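Local coordinates for protein arylmalonate decarboxylase (Bordetella bronchiseptica, PDB 3IXL) that catalyses the decarboxylation of 2-aryl-2-methylmalonates to 2-arylpropionates with release of carbon dioxide, at residues V108-R113 and F216-R221; V162-L167 and T193-P198; I184-G189 and V208-P213. The protein carries 2 engineered substitutions. One frame throughout, in Å; residues are numbered along the deposited sequence.

Contact 1 of 3, residues V108-R113 and F216-R221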
ATOM      1  N   VAL A 108       2.114   4.842  -1.501  1.00  6.31           N
ATOM      2  CA  VAL A 108       0.907   5.466  -2.038  1.00  7.21           C
ATOM      3  C   VAL A 108       1.097   6.972  -2.204  1.00  6.96           C
ATOM      4  O   VAL A 108       0.573   7.553  -3.160  1.00  6.82           O
ATOM      5  CB  VAL A 108      -0.394   5.120  -1.254  1.00  7.48           C
ATOM      6  CG1 VAL A 108      -0.645   3.612  -1.238  1.00  8.12           C
ATOM      7  CG2 VAL A 108      -0.357   5.659   0.139  1.00  9.44           C
ATOM      8  N   LEU A 109       1.877   7.605  -1.326  1.00  6.77           N
ATOM      9  CA  LEU A 109       2.204   9.028  -1.528  1.00  7.32           C
ATOM     10  C   LEU A 109       2.960   9.199  -2.836  1.00  7.43           C
ATOM     11  O   LEU A 109       2.655  10.088  -3.629  1.00  8.19           O
ATOM     12  CB  LEU A 109       3.085   9.556  -0.403  1.00  8.00           C
ATOM     13  CG  LEU A 109       2.520   9.716   0.998  1.00 10.10           C
ATOM     14  CD1 LEU A 109       3.642  10.180   1.904  1.00 10.76           C
ATOM     15  CD2 LEU A 109       1.374  10.726   0.991  1.00 10.60           C
ATOM     16  N   ASN A 110       3.947   8.339  -3.065  1.00  6.68           N
ATOM     17  CA  ASN A 110       4.716   8.416  -4.297  1.00  6.53           C
ATOM     18  C   ASN A 110       3.839   8.179  -5.521  1.00  6.52           C
ATOM     19  O   ASN A 110       3.978   8.867  -6.532  1.00  6.88           O
ATOM     20  CB  ASN A 110       5.880   7.426  -4.278  1.00  6.56           C
ATOM     21  CG  ASN A 110       7.011   7.877  -3.366  1.00  8.35           C
ATOM     22  OD1 ASN A 110       7.101   9.051  -2.978  1.00 11.19           O
ATOM     23  ND2 ASN A 110       7.861   6.936  -2.991  1.00  7.32           N
ATOM     24  N   GLY A 111       2.923   7.219  -5.434  1.00  6.49           N
ATOM     25  CA  GLY A 111       2.041   6.910  -6.555  1.00  6.17           C
ATOM     26  C   GLY A 111       1.088   8.050  -6.855  1.00  6.57           C
ATOM     27  O   GLY A 111       0.884   8.400  -8.012  1.00  6.83           O
ATOM     28  N   LEU A 112       0.495   8.619  -5.811  1.00  6.58           N
ATOM     29  CA  LEU A 112      -0.408   9.753  -5.992  1.00  6.99           C
ATOM     30  C   LEU A 112       0.302  10.928  -6.650  1.00  7.72           C
ATOM     31  O   LEU A 112      -0.224  11.533  -7.590  1.00  7.59           O
ATOM     32  CB  LEU A 112      -1.040  10.173  -4.658  1.00  7.29           C
ATOM     33  CG  LEU A 112      -2.045   9.157  -4.091  1.00  7.77           C
ATOM     34  CD1 LEU A 112      -2.318   9.428  -2.615  1.00  9.01           C
ATOM     35  CD2 LEU A 112      -3.354   9.162  -4.890  1.00  8.49           C
ATOM     36  N   ARG A 113       1.504  11.234  -6.182  1.00  8.07           N
ATOM     37  CA  ARG A 113       2.289  12.318  -6.785  1.00  9.00           C
ATOM     38  C   ARG A 113       2.674  12.023  -8.234  1.00  9.05           C
ATOM     39  O   ARG A 113       2.571  12.897  -9.098  1.00  8.98           O
ATOM     40  CB  ARG A 113       3.508  12.636  -5.934  1.00  9.76           C
ATOM     41  CG  ARG A 113       3.110  13.349  -4.642  1.00 12.76           C
ATOM     42  CD  ARG A 113       4.224  13.341  -3.627  1.00 16.49           C
ATOM     43  NE  ARG A 113       3.777  13.855  -2.334  1.00 19.50           N
ATOM     44  CZ  ARG A 113       4.394  13.615  -1.180  1.00 21.14           C
ATOM     45  NH1 ARG A 113       5.483  12.854  -1.152  1.00 22.28           N
ATOM     46  NH2 ARG A 113       3.914  14.125  -0.050  1.00 22.35           N
ATOM     47  N   PHE A 216       4.193  -2.676  -4.412  1.00  4.76           N
ATOM     48  CA  PHE A 216       5.081  -3.357  -5.352  1.00  4.97           C
ATOM     49  C   PHE A 216       5.802  -2.388  -6.269  1.00  5.34           C
ATOM     50  O   PHE A 216       7.006  -2.479  -6.442  1.00  6.25           O
ATOM     51  CB  PHE A 216       4.314  -4.401  -6.174  1.00  5.52           C
ATOM     52  CG  PHE A 216       4.082  -5.679  -5.432  1.00  4.86           C
ATOM     53  CD1 PHE A 216       2.925  -5.872  -4.694  1.00  5.83           C
ATOM     54  CD2 PHE A 216       5.057  -6.675  -5.433  1.00  6.00           C
ATOM     55  CE1 PHE A 216       2.727  -7.046  -3.972  1.00  7.03           C
ATOM     56  CE2 PHE A 216       4.875  -7.857  -4.719  1.00  7.14           C
ATOM     57  CZ  PHE A 216       3.717  -8.043  -3.985  1.00  7.05           C
ATOM     58  N   TRP A 217       5.050  -1.456  -6.842  1.00  5.32           N
ATOM     59  CA  TRP A 217       5.609  -0.464  -7.753  1.00  5.76           C
ATOM     60  C   TRP A 217       6.738   0.305  -7.063  1.00  5.55           C
ATOM     61  O   TRP A 217       7.808   0.531  -7.631  1.00  5.93           O
ATOM     62  CB  TRP A 217       4.480   0.485  -8.177  1.00  5.97           C
ATOM     63  CG  TRP A 217       4.935   1.680  -8.957  1.00  6.76           C
ATOM     64  CD1 TRP A 217       5.177   1.740 -10.297  1.00  8.54           C
ATOM     65  CD2 TRP A 217       5.168   2.994  -8.442  1.00  9.02           C
ATOM     66  NE1 TRP A 217       5.569   3.016 -10.647  1.00  9.35           N
ATOM     67  CE2 TRP A 217       5.572   3.802  -9.523  1.00  9.06           C
ATOM     68  CE3 TRP A 217       5.085   3.562  -7.165  1.00  8.59           C
ATOM     69  CZ2 TRP A 217       5.897   5.155  -9.363  1.00 10.08           C
ATOM     70  CZ3 TRP A 217       5.408   4.905  -7.009  1.00  9.89           C
ATOM     71  CH2 TRP A 217       5.808   5.683  -8.102  1.00  9.82           C
ATOM     72  N   ASP A 218       6.491   0.694  -5.822  1.00  5.59           N
ATOM     73  CA  ASP A 218       7.416   1.516  -5.058  1.00  6.02           C
ATOM     74  C   ASP A 218       8.655   0.735  -4.632  1.00  6.21           C
ATOM     75  O   ASP A 218       9.764   1.279  -4.639  1.00  6.68           O
ATOM     76  CB  ASP A 218       6.664   2.066  -3.843  1.00  5.93           C
ATOM     77  CG  ASP A 218       7.545   2.837  -2.898  1.00  7.10           C
ATOM     78  OD1 ASP A 218       7.780   2.336  -1.768  1.00  7.73           O
ATOM     79  OD2 ASP A 218       7.954   3.963  -3.268  1.00  7.24           O
ATOM     80  N   ALA A 219       8.474  -0.536  -4.262  1.00  6.48           N
ATOM     81  CA  ALA A 219       9.609  -1.390  -3.915  1.00  6.43           C
ATOM     82  C   ALA A 219      10.496  -1.635  -5.131  1.00  6.61           C
ATOM     83  O   ALA A 219      11.727  -1.599  -5.037  1.00  7.30           O
ATOM     84  CB  ALA A 219       9.120  -2.709  -3.345  1.00  6.81           C
ATOM     85  N   VAL A 220       9.867  -1.857  -6.283  1.00  6.68           N
ATOM     86  CA  VAL A 220      10.610  -2.069  -7.525  1.00  8.14           C
ATOM     87  C   VAL A 220      11.334  -0.789  -7.934  1.00  8.53           C
ATOM     88  O   VAL A 220      12.475  -0.827  -8.412  1.00  8.95           O
ATOM     89  CB  VAL A 220       9.688  -2.604  -8.642  1.00  8.09           C
ATOM     90  CG1 VAL A 220      10.392  -2.624  -9.979  1.00  9.29           C
ATOM     91  CG2 VAL A 220       9.196  -3.996  -8.280  1.00  9.31           C
ATOM     92  N   ARG A 221      10.675   0.344  -7.721  1.00  8.83           N
ATOM     93  CA  ARG A 221      11.299   1.665  -7.896  1.00  9.83           C
ATOM     94  C   ARG A 221      12.595   1.763  -7.088  1.00 10.74           C
ATOM     95  O   ARG A 221      13.647   2.135  -7.620  1.00 11.55           O
ATOM     96  CB  ARG A 221      10.328   2.768  -7.460  1.00  9.68           C
ATOM     97  CG  ARG A 221      10.930   4.175  -7.447  1.00  9.61           C
ATOM     98  CD  ARG A 221      10.070   5.168  -6.683  1.00  9.64           C
ATOM     99  NE  ARG A 221       9.964   4.843  -5.253  1.00  8.94           N
ATOM    100  CZ  ARG A 221      10.890   5.117  -4.330  1.00  9.76           C
ATOM    101  NH1 ARG A 221      10.666   4.791  -3.055  1.00  9.20           N
ATOM    102  NH2 ARG A 221      12.044   5.702  -4.666  1.00 10.19           N
TER

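Contact 2 of 3, residues V162-L167 and T193-P198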
ATOM      1  N   VAL A 162     -13.099  -9.757  -0.277  1.00 10.56           N
ATOM      2  CA  VAL A 162     -13.890  -8.745  -0.969  1.00 10.21           C
ATOM      3  C   VAL A 162     -13.659  -8.890  -2.480  1.00  9.84           C
ATOM      4  O   VAL A 162     -12.514  -8.902  -2.946  1.00 10.42           O
ATOM      5  CB  VAL A 162     -13.520  -7.323  -0.492  1.00 10.03           C
ATOM      6  CG1 VAL A 162     -14.359  -6.264  -1.194  1.00 10.02           C
ATOM      7  CG2 VAL A 162     -13.714  -7.193   1.027  1.00 10.85           C
ATOM      8  N   ASP A 163     -14.752  -8.985  -3.233  1.00  9.20           N
ATOM      9  CA  ASP A 163     -14.685  -9.211  -4.676  1.00  8.84           C
ATOM     10  C   ASP A 163     -14.431  -7.938  -5.485  1.00  8.27           C
ATOM     11  O   ASP A 163     -14.660  -6.817  -5.020  1.00  8.20           O
ATOM     12  CB  ASP A 163     -15.996  -9.831  -5.141  1.00  9.11           C
ATOM     13  CG  ASP A 163     -17.144  -8.872  -5.005  1.00 10.54           C
ATOM     14  OD1 ASP A 163     -17.537  -8.262  -6.019  1.00 12.69           O
ATOM     15  OD2 ASP A 163     -17.611  -8.689  -3.862  1.00 13.43           O
ATOM     16  N   THR A 164     -14.011  -8.140  -6.730  1.00  7.89           N
ATOM     17  CA  THR A 164     -13.674  -7.045  -7.624  1.00  7.62           C
ATOM     18  C   THR A 164     -14.804  -6.045  -7.814  1.00  7.39           C
ATOM     19  O   THR A 164     -14.583  -4.839  -7.765  1.00  7.90           O
ATOM     20  CB  THR A 164     -13.225  -7.597  -8.991  1.00  7.87           C
ATOM     21  OG1 THR A 164     -12.055  -8.398  -8.801  1.00  8.57           O
ATOM     22  CG2 THR A 164     -12.954  -6.479 -10.007  1.00  8.72           C
ATOM     23  N   ALA A 165     -16.016  -6.541  -8.059  1.00  7.20           N
ATOM     24  CA  ALA A 165     -17.129  -5.632  -8.342  1.00  7.56           C
ATOM     25  C   ALA A 165     -17.493  -4.746  -7.149  1.00  7.30           C
ATOM     26  O   ALA A 165     -17.865  -3.587  -7.322  1.00  7.80           O
ATOM     27  CB  ALA A 165     -18.347  -6.413  -8.830  1.00  8.06           C
ATOM     28  N   THR A 166     -17.365  -5.297  -5.944  1.00  7.46           N
ATOM     29  CA  THR A 166     -17.569  -4.516  -4.731  1.00  7.34           C
ATOM     30  C   THR A 166     -16.536  -3.389  -4.648  1.00  7.11           C
ATOM     31  O   THR A 166     -16.857  -2.266  -4.272  1.00  7.29           O
ATOM     32  CB  THR A 166     -17.485  -5.419  -3.488  1.00  7.97           C
ATOM     33  OG1 THR A 166     -18.584  -6.344  -3.509  1.00  9.18           O
ATOM     34  CG2 THR A 166     -17.537  -4.601  -2.190  1.00  8.10           C
ATOM     35  N   LEU A 167     -15.293  -3.696  -5.011  1.00  6.63           N
ATOM     36  CA  LEU A 167     -14.237  -2.687  -4.966  1.00  6.58           C
ATOM     37  C   LEU A 167     -14.412  -1.612  -6.042  1.00  6.75           C
ATOM     38  O   LEU A 167     -14.183  -0.428  -5.786  1.00  6.68           O
ATOM     39  CB  LEU A 167     -12.860  -3.350  -5.094  1.00  7.30           C
ATOM     40  CG  LEU A 167     -12.486  -4.278  -3.937  1.00  8.22           C
ATOM     41  CD1 LEU A 167     -11.255  -5.091  -4.276  1.00 10.78           C
ATOM     42  CD2 LEU A 167     -12.293  -3.470  -2.644  1.00 11.01           C
ATOM     43  N   THR A 193      -7.093  -6.083  -5.612  1.00  6.94           N
ATOM     44  CA  THR A 193      -7.609  -4.947  -6.367  1.00  6.75           C
ATOM     45  C   THR A 193      -7.203  -4.903  -7.835  1.00  6.76           C
ATOM     46  O   THR A 193      -7.612  -3.987  -8.546  1.00  6.77           O
ATOM     47  CB  THR A 193      -7.122  -3.618  -5.750  1.00  6.84           C
ATOM     48  OG1 THR A 193      -5.695  -3.513  -5.886  1.00  6.43           O
ATOM     49  CG2 THR A 193      -7.503  -3.531  -4.272  1.00  6.82           C
ATOM     50  N   LEU A 194      -6.388  -5.858  -8.288  1.00  7.14           N
ATOM     51  CA  LEU A 194      -5.795  -5.726  -9.624  1.00  7.52           C
ATOM     52  C   LEU A 194      -6.799  -5.661 -10.774  1.00  8.23           C
ATOM     53  O   LEU A 194      -6.555  -4.968 -11.761  1.00  9.04           O
ATOM     54  CB  LEU A 194      -4.738  -6.813  -9.880  1.00  7.39           C
ATOM     55  CG  LEU A 194      -3.398  -6.647  -9.152  1.00  7.97           C
ATOM     56  CD1 LEU A 194      -2.503  -7.827  -9.460  1.00  8.20           C
ATOM     57  CD2 LEU A 194      -2.705  -5.359  -9.531  1.00  9.24           C
ATOM     58  N   ASP A 195      -7.913  -6.378 -10.664  1.00  8.17           N
ATOM     59  CA  ASP A 195      -8.929  -6.335 -11.721  1.00  9.07           C
ATOM     60  C   ASP A 195      -9.846  -5.122 -11.575  1.00  8.86           C
ATOM     61  O   ASP A 195     -10.451  -4.673 -12.553  1.00  9.90           O
ATOM     62  CB  ASP A 195      -9.743  -7.627 -11.746  1.00  9.64           C
ATOM     63  CG  ASP A 195      -8.943  -8.821 -12.241  1.00 12.90           C
ATOM     64  OD1 ASP A 195      -7.969  -8.633 -12.997  1.00 17.04           O
ATOM     65  OD2 ASP A 195      -9.303  -9.955 -11.880  1.00 16.98           O
ATOM     66  N   ALA A 196      -9.920  -4.569 -10.366  1.00  7.74           N
ATOM     67  CA  ALA A 196     -10.755  -3.388 -10.119  1.00  7.33           C
ATOM     68  C   ALA A 196     -10.167  -2.117 -10.707  1.00  7.25           C
ATOM     69  O   ALA A 196     -10.895  -1.287 -11.269  1.00  7.64           O
ATOM     70  CB  ALA A 196     -11.012  -3.211  -8.623  1.00  7.65           C
ATOM     71  N   ILE A 197      -8.853  -1.954 -10.570  1.00  7.46           N
ATOM     72  CA  ILE A 197      -8.180  -0.710 -10.954  1.00  8.18           C
ATOM     73  C   ILE A 197      -8.448  -0.272 -12.407  1.00  8.36           C
ATOM     74  O   ILE A 197      -8.921   0.844 -12.616  1.00  8.35           O
ATOM     75  CB  ILE A 197      -6.653  -0.753 -10.666  1.00  8.19           C
ATOM     76  CG1 ILE A 197      -6.391  -0.918  -9.165  1.00  9.18           C
ATOM     77  CG2 ILE A 197      -5.962   0.511 -11.201  1.00  9.03           C
ATOM     78  CD1 ILE A 197      -4.971  -1.407  -8.869  1.00 10.19           C
ATOM     79  N   PRO A 198      -8.146  -1.129 -13.409  1.00  8.57           N
ATOM     80  CA  PRO A 198      -8.385  -0.656 -14.782  1.00  9.06           C
ATOM     81  C   PRO A 198      -9.852  -0.361 -15.069  1.00  9.46           C
ATOM     82  O   PRO A 198     -10.145   0.494 -15.894  1.00  9.93           O
ATOM     83  CB  PRO A 198      -7.881  -1.815 -15.660  1.00  9.10           C
ATOM     84  CG  PRO A 198      -7.895  -3.014 -14.769  1.00  9.56           C
ATOM     85  CD  PRO A 198      -7.565  -2.487 -13.390  1.00  8.83           C
TER
HETATM   86  O   HOH W   1      -9.784  -6.893  -8.211  1.00 11.77           O

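Contact 3 of 3, residues I184-G189 and V208-P213. Engineered in segment 184-189: S188 (natural residue Cys). With PAC (2-phenylacetic acid), chain C.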
ATOM      1  N   ILE A 184      -8.209   8.649  -7.008  1.00  7.27           N
ATOM      2  CA  ILE A 184      -8.763   7.830  -5.939  1.00  7.51           C
ATOM      3  C   ILE A 184      -7.644   7.034  -5.278  1.00  7.18           C
ATOM      4  O   ILE A 184      -6.795   6.454  -5.969  1.00  7.54           O
ATOM      5  CB  ILE A 184      -9.840   6.855  -6.494  1.00  7.38           C
ATOM      6  CG1 ILE A 184     -10.982   7.644  -7.162  1.00  8.30           C
ATOM      7  CG2 ILE A 184     -10.387   5.937  -5.391  1.00  8.94           C
ATOM      8  CD1 ILE A 184     -11.820   6.831  -8.138  1.00 10.15           C
ATOM      9  N   LEU A 185      -7.649   7.021  -3.948  1.00  6.74           N
ATOM     10  CA  LEU A 185      -6.805   6.102  -3.195  1.00  6.59           C
ATOM     11  C   LEU A 185      -7.670   4.945  -2.713  1.00  6.34           C
ATOM     12  O   LEU A 185      -8.621   5.143  -1.963  1.00  6.68           O
ATOM     13  CB  LEU A 185      -6.136   6.799  -2.005  1.00  6.86           C
ATOM     14  CG  LEU A 185      -5.356   5.889  -1.051  1.00  7.10           C
ATOM     15  CD1 LEU A 185      -4.189   5.213  -1.767  1.00  8.00           C
ATOM     16  CD2 LEU A 185      -4.854   6.701   0.144  1.00  7.53           C
ATOM     17  N   LEU A 186      -7.342   3.744  -3.175  1.00  6.32           N
ATOM     18  CA  LEU A 186      -7.979   2.518  -2.727  1.00  6.94           C
ATOM     19  C   LEU A 186      -7.040   1.901  -1.691  1.00  7.03           C
ATOM     20  O   LEU A 186      -5.992   1.330  -2.021  1.00  6.39           O
ATOM     21  CB  LEU A 186      -8.231   1.593  -3.919  1.00  7.12           C
ATOM     22  CG  LEU A 186      -8.846   0.206  -3.706  1.00  7.83           C
ATOM     23  CD1 LEU A 186     -10.148   0.251  -2.892  1.00  9.44           C
ATOM     24  CD2 LEU A 186      -9.101  -0.399  -5.082  1.00  7.60           C
ATOM     25  N   SER A 187      -7.405   2.058  -0.421  1.00  7.29           N
ATOM     26  CA  SER A 187      -6.471   1.779   0.662  1.00  8.03           C
ATOM     27  C   SER A 187      -6.769   0.486   1.401  1.00  8.77           C
ATOM     28  O   SER A 187      -7.897   0.233   1.836  1.00  9.20           O
ATOM     29  CB  SER A 187      -6.388   2.956   1.642  1.00  8.54           C
ATOM     30  OG  SER A 187      -5.235   2.832   2.470  1.00  8.76           O
ATOM     31  N   SER A 188      -5.699  -0.300   1.509  1.00  8.79           N
ATOM     32  CA  SER A 188      -5.522  -1.547   2.269  1.00  8.81           C
ATOM     33  C   SER A 188      -4.852  -2.556   1.382  1.00  8.63           C
ATOM     34  O   SER A 188      -5.394  -2.954   0.345  1.00  8.78           O
ATOM     35  CB  SER A 188      -6.786  -2.161   2.852  1.00  9.76           C
ATOM     36  OG  SER A 188      -6.403  -3.317   3.589  1.00 12.71           O
ATOM     37  N   GLY A 189      -3.677  -2.986   1.828  1.00  8.20           N
ATOM     38  CA  GLY A 189      -2.898  -3.995   1.142  1.00  9.12           C
ATOM     39  C   GLY A 189      -3.475  -5.380   1.305  1.00  9.47           C
ATOM     40  O   GLY A 189      -2.904  -6.346   0.802  1.00 10.72           O
ATOM     41  N   VAL A 208      -6.304   5.639 -10.251  1.00  9.66           N
ATOM     42  CA  VAL A 208      -6.449   4.980  -8.954  1.00  9.49           C
ATOM     43  C   VAL A 208      -5.084   4.526  -8.460  1.00  8.36           C
ATOM     44  O   VAL A 208      -4.325   3.881  -9.199  1.00  9.28           O
ATOM     45  CB  VAL A 208      -7.356   3.729  -9.040  1.00 10.00           C
ATOM     46  CG1 VAL A 208      -7.456   3.028  -7.683  1.00 11.40           C
ATOM     47  CG2 VAL A 208      -8.732   4.114  -9.541  1.00 10.64           C
ATOM     48  N   VAL A 209      -4.785   4.848  -7.209  1.00  6.94           N
ATOM     49  CA  VAL A 209      -3.606   4.300  -6.538  1.00  6.80           C
ATOM     50  C   VAL A 209      -4.119   3.329  -5.489  1.00  6.38           C
ATOM     51  O   VAL A 209      -4.911   3.713  -4.630  1.00  6.60           O
ATOM     52  CB  VAL A 209      -2.727   5.403  -5.908  1.00  6.48           C
ATOM     53  CG1 VAL A 209      -1.581   4.793  -5.086  1.00  7.70           C
ATOM     54  CG2 VAL A 209      -2.140   6.295  -6.997  1.00  7.28           C
ATOM     55  N   SER A 210      -3.680   2.079  -5.576  1.00  5.85           N
ATOM     56  CA  SER A 210      -4.147   1.025  -4.683  1.00  6.01           C
ATOM     57  C   SER A 210      -2.975   0.558  -3.829  1.00  5.80           C
ATOM     58  O   SER A 210      -1.871   0.379  -4.348  1.00  5.60           O
ATOM     59  CB  SER A 210      -4.723  -0.131  -5.502  1.00  6.30           C
ATOM     60  OG  SER A 210      -5.161  -1.174  -4.658  1.00  7.77           O
ATOM     61  N   SER A 211      -3.221   0.341  -2.537  1.00  5.44           N
ATOM     62  CA  SER A 211      -2.150   0.005  -1.576  1.00  5.81           C
ATOM     63  C   SER A 211      -1.182  -1.105  -2.016  1.00  5.42           C
ATOM     64  O   SER A 211       0.030  -0.882  -2.072  1.00  5.52           O
ATOM     65  CB  SER A 211      -2.754  -0.390  -0.222  1.00  6.65           C
ATOM     66  OG  SER A 211      -3.280   0.719   0.456  1.00  7.08           O
ATOM     67  N   SER A 212      -1.696  -2.302  -2.268  1.00  5.65           N
ATOM     68  CA  SER A 212      -0.806  -3.429  -2.556  1.00  6.30           C
ATOM     69  C   SER A 212      -0.015  -3.209  -3.856  1.00  6.13           C
ATOM     70  O   SER A 212       1.212  -3.264  -3.858  1.00  5.97           O
ATOM     71  CB  SER A 212      -1.568  -4.750  -2.550  1.00  6.73           C
ATOM     72  OG  SER A 212      -0.674  -5.836  -2.672  1.00 10.13           O
ATOM     73  N   PRO A 213      -0.711  -2.937  -4.975  1.00  5.51           N
ATOM     74  CA  PRO A 213       0.025  -2.684  -6.211  1.00  5.72           C
ATOM     75  C   PRO A 213       1.015  -1.516  -6.087  1.00  5.64           C
ATOM     76  O   PRO A 213       2.145  -1.623  -6.567  1.00  6.26           O
ATOM     77  CB  PRO A 213      -1.091  -2.395  -7.225  1.00  5.94           C
ATOM     78  CG  PRO A 213      -2.274  -3.143  -6.663  1.00  6.78           C
ATOM     79  CD  PRO A 213      -2.172  -2.914  -5.196  1.00  6.10           C
TER
HETATM   80  C1  PAC C5000      -3.246  -1.930   5.308  1.00  7.51           C
HETATM   81  C2  PAC C5000      -3.622  -3.211   6.030  1.00 10.86           C
HETATM   82  C1' PAC C5000      -3.232  -4.563   5.468  1.00 10.30           C
HETATM   83  C2' PAC C5000      -4.074  -5.627   5.805  1.00 11.27           C
HETATM   84  C3' PAC C5000      -3.809  -6.919   5.354  1.00 11.25           C
HETATM   85  C4' PAC C5000      -2.687  -7.154   4.565  1.00 10.46           C
HETATM   86  C5' PAC C5000      -1.839  -6.094   4.219  1.00 11.27           C
HETATM   87  C6' PAC C5000      -2.099  -4.797   4.674  1.00  9.88           C
HETATM   88  O1  PAC C5000      -2.644  -1.917   4.199  1.00  6.87           O
HETATM   89  O2  PAC C5000      -3.587  -0.866   5.900  1.00  8.56           O
HETATM   90  O   HOH W   2      -4.460  -2.790  -2.337  1.00  9.17           O
HETATM   91  O   HOH W   3      -0.292  -6.120   0.122  1.00 12.16           O

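Contact 1 of 3, residues V108-R113 and F216-R221
With CG of N110 swung beside its own backbone N (chi1 -74°) and CG of D218 trans to its N, amide and carboxylate meet between helices 104-114 and 211-222, which cross almost at right angles, their segment axes 9.6 Å apart. N110 ND2 donates to D218 OD2 at 3.0 Å, with an N-H...O angle of 155°; OD2 lies in the amide plane and is reached on its syn side, somewhat out of the carboxylate plane. R221 bends at chi3 (64°) and closes side-on over the same oxygen: NE sits 3.0 Å and NH1 2.8 Å from D218 OD2, both approaching from above the carboxylate plane. N110 ND2 comes over one face of the guanidinium, 3.5 Å from R221 NH1, the two planes nearly perpendicular. Alongside, W217 presents its ring edge, CZ3 lying 3.7 Å from N110 CB and 3.7 Å from G111 N. Helix 211-222 packs on strand 8-13 through A219 and V220, while V108 and L112 lie on V209. D218 OD1 bonds T102 OG1. Three N-H donors on OD2, two from a cationic group, and the hydroxyl at OD1 would favour an ionised D218 and fix its buried carboxylate at this partly buried crossing.

Contact 2 of 3, residues V162-L167 and T193-P198
Water 1 bridges T164 and D195: T164 OG1 bonds it at 2.8 Å, and D195 N gives it a weak hydrogen bond of 3.1 Å. The rest is van der Waals packing, of methyls on side chains and on backbone. T164 has OG1 beside its backbone N (chi1 -61°), a setting that sends CG2 across to the backbone of the other segment, where it rests 3.6 Å from A196 N and against the carbonyl carbon of D195. The T164 hydroxyl, besides holding the water, lies alongside D195 CB. One helical turn on, L167 sets its CB against A196 CB at 4.0 Å and carries CD1 to T193 CG2, 4.1 Å away, the two side chains running roughly perpendicular. With only a methyl on A196, the backbones come close here, T164 CA and A196 CA being 5.3 Å apart. Local bonds hold both segments. D163 is the N-cap of helix 164-176: its OD1 accepts from T166 N at 3.0 Å, and its OD2 takes the T166 hydroxyl at 2.6 Å. On the other side T193 O receives I197 N and, weakly, A196 N. The polar ends of T193 and D195 turn to other partners, T193 OG1 to S210 OG and D195 OD1 in a salt bridge to R26. The contact thus joins the first turn of helix 164-176 to the segment 193-198 that runs into helix 196-204, whose I197 packs on strand 208-210 while T193 and L194 reach P213 of helix 211-222.

Contact 3 of 3, residues I184-G189 and V208-P213
I184, L186, V208 and S210 point to one face of the sheet, L185 and V209 to the other; strands 184-187 and 208-210 run parallel, with I184, L185 and L186 paired to V208, V209 and S210. On the first face V208 spreads its methyls between two neighbours, CG1 reaching L186 CB at 4.1 Å and CG2 lying against I184 CB; L186 CD2 stands beside S210 OG. On the second, L185 CD1 bends over the adjacent strand to 3.3 Å from V209 O and also touches V209 CG1. The backbone ladder alternates: V209 N to I184 O, V209 O from L186 N, L186 O from S211 N. These strands are the two ends of a beta-alpha-beta crossover through helix 196-204, which packs on the I184 and V208 face, while V108 and L112 of helix 104-114 meet the L185 and V209 face. Where the strands end, serine hydroxyls and waters make the polar links. S211, with OG beside its own backbone N (chi1 -72°), turns that hydroxyl onto S188 N, which donates at 2.8 Å and 166°; T75 is a second partner of the same OG. Water 2 gives a hydrogen bond to S188 O, accepts one from S212 N and also bonds S210 OG, whose protein partner is T193; water 3 spans G189 O and S212 OG. The loop so fixed faces the bound phenylacetic acid. G189 N donates to its O1 at 2.8 Å in an almost straight line (179°). T75, S76 and Y126 also hydrogen-bond the acid. S188, engineered in place of the natural Cys, hydrogen-bonds G190 N through OG, which comes 3.7 Å from PAC C2, the methylene carbon between carboxylate and ring.

Overall arrangement
From the N terminus, the first sheet is complete before helix 104-114 supplies the opening half of contact 1. The chain then passes through 162-167, which opens contact 2, and strand 183-187, which opens contact 3. Segment 193-198 closes contact 2 and 208-213 closes contact 3, so these two loops cross, and both lie within the long loop that 216-221 finally closes for contact 1. Contacts 2 and 3 knit together the second sheet and its helices. Contact 1 links the two halves: helix 104-114 lies against strand 208-210 of the second sheet, while helix 211-222, continuing from contact 3, packs on strand 8-13 of the first.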